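Local coordinates for protein elongation factor 1-beta (PDB 2YY3) that probably promotes the exchange of GDP for GTP on elongation factor 1-alpha, regenerating the GTP form that carries aminoacyl-tRNA to the ribosome, at residues G8-M13 / F55-R60; K30-K35 / E72-V77. All coordinates share one frame; numbering follows the deposited sequence.

Contact 1. Residues G8-M13 / F55-R60; sequences GVIRVM and FYVLGR
Strand segments 8-13 and 55-59 run antiparallel as neighbours, their axes 4.6 Å apart at closest and at 144° between N-to-C directions, so the pair is twisted; Gly8-Ile10 pair with Phe55-Val57. Two hydrogen-bonded pairs, Gly8 with Val57 and Ile10 with Phe55, flank the non-hydrogen-bonded pair Val9 with Tyr56. The Gly8-Val57 pair is closed by Gly8 N to Val57 O at 2.8 Å and by the return bond from Val57 N to Gly8 O. At the other pair, Phe55 N reaches Ile10 O at 2.9 Å in a nearly straight bond (175° at the hydrogen). Phe55 O is gripped twice, by Ile10 N and by the CA-H of Val9, with Val9 CA 3.0 Å from Phe55 O. These strands form the centre of the four-stranded antiparallel sheet in the order 37-45, 51-59, 6-14, 80-90, a ferredoxin-like alpha-beta sandwich that makes up the EF-1 guanine nucleotide exchange domain, with both helices packed on one face. Ile10, Phe55 and Val57 point to that helix-covered face, where Val12 also packs. Ile10 CG1 lies beside the backbone N, and a chi2 of 94° turns CD1 across to Val57, where Ile10 CD1 meets Val57 CG2 at 3.3 Å. Val12 CG1 approaches the Phe55 ring obliquely, 3.8 Å from Phe55 CD2, while Ile10 O lies at the edge of the same ring. On the opposite face, Val9 CB sits over the centre of the Tyr56 ring, 4.3 Å from Tyr56 CD2, a looser apolar contact in a partly exposed setting. Beyond the pair, Arg11 on this outer face forms a salt bridge with Glu44, and the Tyr56 hydroxyl has a weak hydrogen bond to Glu42.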
loop_
_atom_site.group_PDB
_atom_site.type_symbol
_atom_site.label_atom_id
_atom_site.label_comp_id
_atom_site.label_asym_id
_atom_site.label_seq_id
_atom_site.Cartn_x
_atom_site.Cartn_y
_atom_site.Cartn_z
ATOM N N GLY A 8 -4.678 6.410 -3.920
ATOM C CA GLY A 8 -5.001 5.039 -4.272
ATOM C C GLY A 8 -4.816 4.201 -3.022
ATOM O O GLY A 8 -3.756 4.253 -2.392
ATOM N N VAL A 9 -5.831 3.445 -2.631
ATOM C CA VAL A 9 -5.687 2.644 -1.424
ATOM C C VAL A 9 -5.373 1.201 -1.788
ATOM O O VAL A 9 -6.150 0.524 -2.453
ATOM C CB VAL A 9 -6.952 2.793 -0.477
ATOM C CG1 VAL A 9 -8.077 3.493 -1.207
ATOM C CG2 VAL A 9 -7.389 1.451 0.074
ATOM N N ILE A 10 -4.187 0.757 -1.383
ATOM C CA ILE A 10 -3.740 -0.593 -1.686
ATOM C C ILE A 10 -3.870 -1.491 -0.463
ATOM O O ILE A 10 -3.417 -1.150 0.631
ATOM C CB ILE A 10 -2.261 -0.611 -2.159
ATOM C CG1 ILE A 10 -2.078 0.271 -3.395
ATOM C CG2 ILE A 10 -1.850 -2.012 -2.511
ATOM C CD1 ILE A 10 -1.635 1.666 -3.083
ATOM N N ARG A 11 -4.495 -2.643 -0.657
ATOM C CA ARG A 11 -4.674 -3.579 0.431
ATOM C C ARG A 11 -3.642 -4.671 0.315
ATOM O O ARG A 11 -3.564 -5.328 -0.711
ATOM C CB ARG A 11 -6.062 -4.200 0.366
ATOM C CG ARG A 11 -6.440 -4.952 1.629
ATOM C CD ARG A 11 -7.897 -5.393 1.608
ATOM N NE ARG A 11 -8.025 -6.739 1.075
ATOM C CZ ARG A 11 -8.462 -7.780 1.777
ATOM N NH1 ARG A 11 -8.821 -7.630 3.048
ATOM N NH2 ARG A 11 -8.522 -8.975 1.209
ATOM N N VAL A 12 -2.838 -4.871 1.349
ATOM C CA VAL A 12 -1.851 -5.940 1.288
ATOM C C VAL A 12 -2.218 -7.005 2.312
ATOM O O VAL A 12 -2.503 -6.700 3.466
ATOM C CB VAL A 12 -0.385 -5.427 1.545
ATOM C CG1 VAL A 12 -0.239 -3.973 1.079
ATOM C CG2 VAL A 12 -0.006 -5.578 3.013
HETATM N N MSE A 13 -2.244 -8.256 1.865
HETATM C CA MSE A 13 -2.558 -9.398 2.717
HETATM C C MSE A 13 -1.272 -10.156 3.026
HETATM O O MSE A 13 -0.588 -10.600 2.108
HETATM C CB MSE A 13 -3.528 -10.336 1.997
HETATM C CG MSE A 13 -4.989 -10.194 2.421
HETATM SE SE MSE A 13 -5.283 -10.625 4.308
HETATM C CE MSE A 13 -5.107 -12.549 4.201
ATOM N N PHE A 55 -2.891 0.824 2.660
ATOM C CA PHE A 55 -2.051 1.991 2.407
ATOM C C PHE A 55 -2.769 3.003 1.534
ATOM O O PHE A 55 -3.314 2.648 0.484
ATOM C CB PHE A 55 -0.751 1.547 1.725
ATOM C CG PHE A 55 0.180 0.801 2.639
ATOM C CD1 PHE A 55 1.155 1.480 3.364
ATOM C CD2 PHE A 55 0.034 -0.571 2.832
ATOM C CE1 PHE A 55 1.970 0.793 4.275
ATOM C CE2 PHE A 55 0.835 -1.254 3.730
ATOM C CZ PHE A 55 1.807 -0.572 4.457
ATOM N N TYR A 56 -2.795 4.254 1.978
ATOM C CA TYR A 56 -3.427 5.306 1.197
ATOM C C TYR A 56 -2.269 6.038 0.568
ATOM O O TYR A 56 -1.671 6.914 1.184
ATOM C CB TYR A 56 -4.243 6.252 2.090
ATOM C CG TYR A 56 -5.436 5.581 2.726
ATOM C CD1 TYR A 56 -5.267 4.518 3.619
ATOM C CD2 TYR A 56 -6.737 5.973 2.407
ATOM C CE1 TYR A 56 -6.356 3.866 4.170
ATOM C CE2 TYR A 56 -7.837 5.324 2.953
ATOM C CZ TYR A 56 -7.638 4.273 3.833
ATOM O OH TYR A 56 -8.717 3.618 4.388
ATOM N N VAL A 57 -1.945 5.653 -0.660
ATOM C CA VAL A 57 -0.829 6.234 -1.381
ATOM C C VAL A 57 -1.245 7.450 -2.207
ATOM O O VAL A 57 -2.250 7.414 -2.919
ATOM C CB VAL A 57 -0.194 5.176 -2.298
ATOM C CG1 VAL A 57 1.041 5.743 -2.967
ATOM C CG2 VAL A 57 0.143 3.925 -1.482
ATOM N N LEU A 58 -0.456 8.519 -2.104
ATOM C CA LEU A 58 -0.717 9.773 -2.806
ATOM C C LEU A 58 0.038 9.856 -4.131
ATOM O O LEU A 58 1.184 9.425 -4.233
ATOM C CB LEU A 58 -0.317 10.951 -1.913
ATOM C CG LEU A 58 -1.048 11.067 -0.567
ATOM C CD1 LEU A 58 -0.235 11.898 0.411
ATOM C CD2 LEU A 58 -2.421 11.693 -0.794
ATOM N N GLY A 59 -0.612 10.417 -5.144
ATOM C CA GLY A 59 0.006 10.553 -6.453
ATOM C C GLY A 59 -0.703 11.594 -7.304
ATOM O O GLY A 59 -1.459 12.419 -6.781
ATOM N N ARG A 60 -0.468 11.563 -8.611
ATOM C CA ARG A 60 -1.099 12.533 -9.505
ATOM C C ARG A 60 -1.682 11.855 -10.713
ATOM O O ARG A 60 -1.283 10.751 -11.073
ATOM C CB ARG A 60 -0.099 13.594 -9.965
ATOM C CG ARG A 60 0.440 14.473 -8.853
ATOM C CD ARG A 60 1.400 15.513 -9.391
ATOM N NE ARG A 60 0.747 16.442 -10.315
ATOM C CZ ARG A 60 -0.239 17.268 -9.977
ATOM N NH1 ARG A 60 -0.697 17.284 -8.731
ATOM N NH2 ARG A 60 -0.768 18.079 -10.884
#

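Contact 2. Residues K30-K35 / E72-V77; sequences KVIPEK and EKFEEV
Val31 wedges its two methyls against three residues of 72-77, and no hydrogen bond crosses the contact. On the tight side, Val31 CG1, anti to the backbone N (chi1 151°), lies 3.4 Å from Lys73 CB and also reaches the in-plane edge of the Phe74 ring, 3.9 Å from Phe74 CD1. The other methyl, Val31 CG2, lies 3.6 Å from Val77 CG2, the two valines passing one another head to tail. Ile32 starts away from the helix, yet its CG1 comes back to the same ring edge, 3.7 Å from Phe74 CE1. The buried ring is thus met edge-on by two aliphatic branches.

The solvent side is looser. Lys73, extended beyond CG, crosses Pro33 obliquely, with its CD 3.6 Å from Pro33 CG and its NZ equally near that carbon. The carboxylate of Glu34 stays apart, OE1 5.1 Å from Lys73 NZ, too far for a salt bridge but perhaps a mild electrostatic attraction. Cut back to an alanine, Lys73 would still meet Val31 through CB, but Pro33 would probably lose this aliphatic neighbour and Glu34 this nearby positive charge. The arrangement joins helix 21-31 and the loop that follows it to helix 67-76, within the helical layer of the ferredoxin-like fold.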
loop_
_atom_site.group_PDB
_atom_site.type_symbol
_atom_site.label_atom_id
_atom_site.label_comp_id
_atom_site.label_asym_id
_atom_site.label_seq_id
_atom_site.Cartn_x
_atom_site.Cartn_y
_atom_site.Cartn_z
ATOM N N LYS A 30 9.017 1.946 2.846
ATOM C CA LYS A 30 10.203 2.398 2.147
ATOM C C LYS A 30 10.301 1.864 0.737
ATOM O O LYS A 30 11.182 2.249 -0.023
ATOM C CB LYS A 30 11.470 2.084 2.946
ATOM C CG LYS A 30 11.672 0.656 3.380
ATOM C CD LYS A 30 12.852 0.596 4.356
ATOM C CE LYS A 30 13.081 -0.807 4.910
ATOM N NZ LYS A 30 14.243 -0.853 5.845
ATOM N N VAL A 31 9.388 0.977 0.385
ATOM C CA VAL A 31 9.347 0.433 -0.958
ATOM C C VAL A 31 8.494 1.393 -1.790
ATOM O O VAL A 31 8.446 1.305 -3.008
ATOM C CB VAL A 31 8.738 -0.988 -0.940
ATOM C CG1 VAL A 31 8.036 -1.302 -2.245
ATOM C CG2 VAL A 31 9.847 -2.007 -0.680
ATOM N N ILE A 32 7.824 2.328 -1.122
ATOM C CA ILE A 32 6.996 3.308 -1.821
ATOM C C ILE A 32 7.906 4.260 -2.589
ATOM O O ILE A 32 8.690 5.002 -1.987
ATOM C CB ILE A 32 6.122 4.147 -0.849
ATOM C CG1 ILE A 32 5.065 3.257 -0.187
ATOM C CG2 ILE A 32 5.444 5.285 -1.612
ATOM C CD1 ILE A 32 4.136 4.008 0.724
ATOM N N PRO A 33 7.807 4.248 -3.930
ATOM C CA PRO A 33 8.618 5.104 -4.789
ATOM C C PRO A 33 8.625 6.566 -4.382
ATOM O O PRO A 33 7.663 7.091 -3.827
ATOM C CB PRO A 33 8.017 4.865 -6.166
ATOM C CG PRO A 33 7.647 3.424 -6.096
ATOM C CD PRO A 33 6.966 3.357 -4.748
ATOM N N GLU A 34 9.747 7.198 -4.688
ATOM C CA GLU A 34 10.054 8.586 -4.402
ATOM C C GLU A 34 8.981 9.644 -4.660
ATOM O O GLU A 34 8.750 10.517 -3.831
ATOM C CB GLU A 34 11.325 8.952 -5.185
ATOM C CG GLU A 34 12.514 7.946 -5.038
ATOM C CD GLU A 34 12.497 6.753 -6.029
ATOM O OE1 GLU A 34 11.691 5.813 -5.881
ATOM O OE2 GLU A 34 13.318 6.752 -6.966
ATOM N N LYS A 35 8.336 9.581 -5.818
ATOM C CA LYS A 35 7.333 10.575 -6.172
ATOM C C LYS A 35 5.957 10.390 -5.546
ATOM O O LYS A 35 5.098 11.268 -5.664
ATOM C CB LYS A 35 7.198 10.656 -7.688
ATOM C CG LYS A 35 6.977 9.320 -8.364
ATOM C CD LYS A 35 7.025 9.493 -9.877
ATOM C CE LYS A 35 7.175 8.164 -10.586
ATOM N NZ LYS A 35 7.215 8.356 -12.067
ATOM N N GLU A 72 2.694 -3.636 -6.969
ATOM C CA GLU A 72 3.645 -4.657 -7.418
ATOM C C GLU A 72 4.932 -4.591 -6.616
ATOM O O GLU A 72 5.477 -5.618 -6.225
ATOM C CB GLU A 72 3.969 -4.493 -8.910
ATOM C CG GLU A 72 2.839 -4.897 -9.839
ATOM C CD GLU A 72 3.146 -4.592 -11.291
ATOM O OE1 GLU A 72 4.165 -5.109 -11.801
ATOM O OE2 GLU A 72 2.371 -3.836 -11.924
ATOM N N LYS A 73 5.432 -3.388 -6.381
ATOM C CA LYS A 73 6.641 -3.254 -5.585
ATOM C C LYS A 73 6.353 -3.813 -4.185
ATOM O O LYS A 73 7.222 -4.414 -3.559
ATOM C CB LYS A 73 7.083 -1.788 -5.522
ATOM C CG LYS A 73 7.550 -1.263 -6.871
ATOM C CD LYS A 73 8.483 -0.061 -6.750
ATOM C CE LYS A 73 9.092 0.296 -8.117
ATOM N NZ LYS A 73 9.994 1.496 -8.073
ATOM N N PHE A 74 5.116 -3.633 -3.716
ATOM C CA PHE A 74 4.697 -4.148 -2.415
ATOM C C PHE A 74 4.757 -5.669 -2.417
ATOM O O PHE A 74 5.157 -6.273 -1.430
ATOM C CB PHE A 74 3.254 -3.723 -2.090
ATOM C CG PHE A 74 3.128 -2.340 -1.507
ATOM C CD1 PHE A 74 4.218 -1.479 -1.451
ATOM C CD2 PHE A 74 1.903 -1.896 -1.025
ATOM C CE1 PHE A 74 4.087 -0.199 -0.930
ATOM C CE2 PHE A 74 1.767 -0.616 -0.503
ATOM C CZ PHE A 74 2.859 0.232 -0.454
ATOM N N GLU A 75 4.351 -6.283 -3.525
ATOM C CA GLU A 75 4.344 -7.735 -3.626
ATOM C C GLU A 75 5.729 -8.379 -3.662
ATOM O O GLU A 75 5.855 -9.596 -3.552
ATOM C CB GLU A 75 3.543 -8.185 -4.848
ATOM C CG GLU A 75 2.072 -7.824 -4.803
ATOM C CD GLU A 75 1.217 -8.683 -5.727
ATOM O OE1 GLU A 75 1.607 -8.898 -6.900
ATOM O OE2 GLU A 75 0.141 -9.134 -5.281
ATOM N N GLU A 76 6.770 -7.572 -3.822
ATOM C CA GLU A 76 8.120 -8.110 -3.850
ATOM C C GLU A 76 8.613 -8.261 -2.416
ATOM O O GLU A 76 9.523 -9.039 -2.143
ATOM C CB GLU A 76 9.063 -7.176 -4.613
ATOM C CG GLU A 76 8.707 -6.959 -6.070
ATOM C CD GLU A 76 9.618 -5.932 -6.735
ATOM O OE1 GLU A 76 9.762 -4.814 -6.182
ATOM O OE2 GLU A 76 10.187 -6.238 -7.809
ATOM N N VAL A 77 8.018 -7.509 -1.498
ATOM C CA VAL A 77 8.415 -7.580 -0.099
ATOM C C VAL A 77 8.075 -8.959 0.455
ATOM O O VAL A 77 7.131 -9.604 -0.002
ATOM C CB VAL A 77 7.724 -6.468 0.713
ATOM C CG1 VAL A 77 8.071 -6.580 2.192
ATOM C CG2 VAL A 77 8.163 -5.118 0.166
#

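The two contacts are successive layers of one fold, their centres 11 Å apart: contact 1 pairs the inner strands of the sheet, and contact 2 joins the two helices lying on it, partly through the loop that follows the first. Phe74 links them. While one edge of its ring faces 30-35, its CD2 packs 3.7 Å from Val12 CG1 and 4.0 Å from Ile10 CG2, and its CE2 lies 3.8 Å from Phe55 CD2 in an edge-to-face pair of rings. Along the chain the segments alternate: each strand leads on to its helix, so the chain passes from the sheet layer to the helical layer twice.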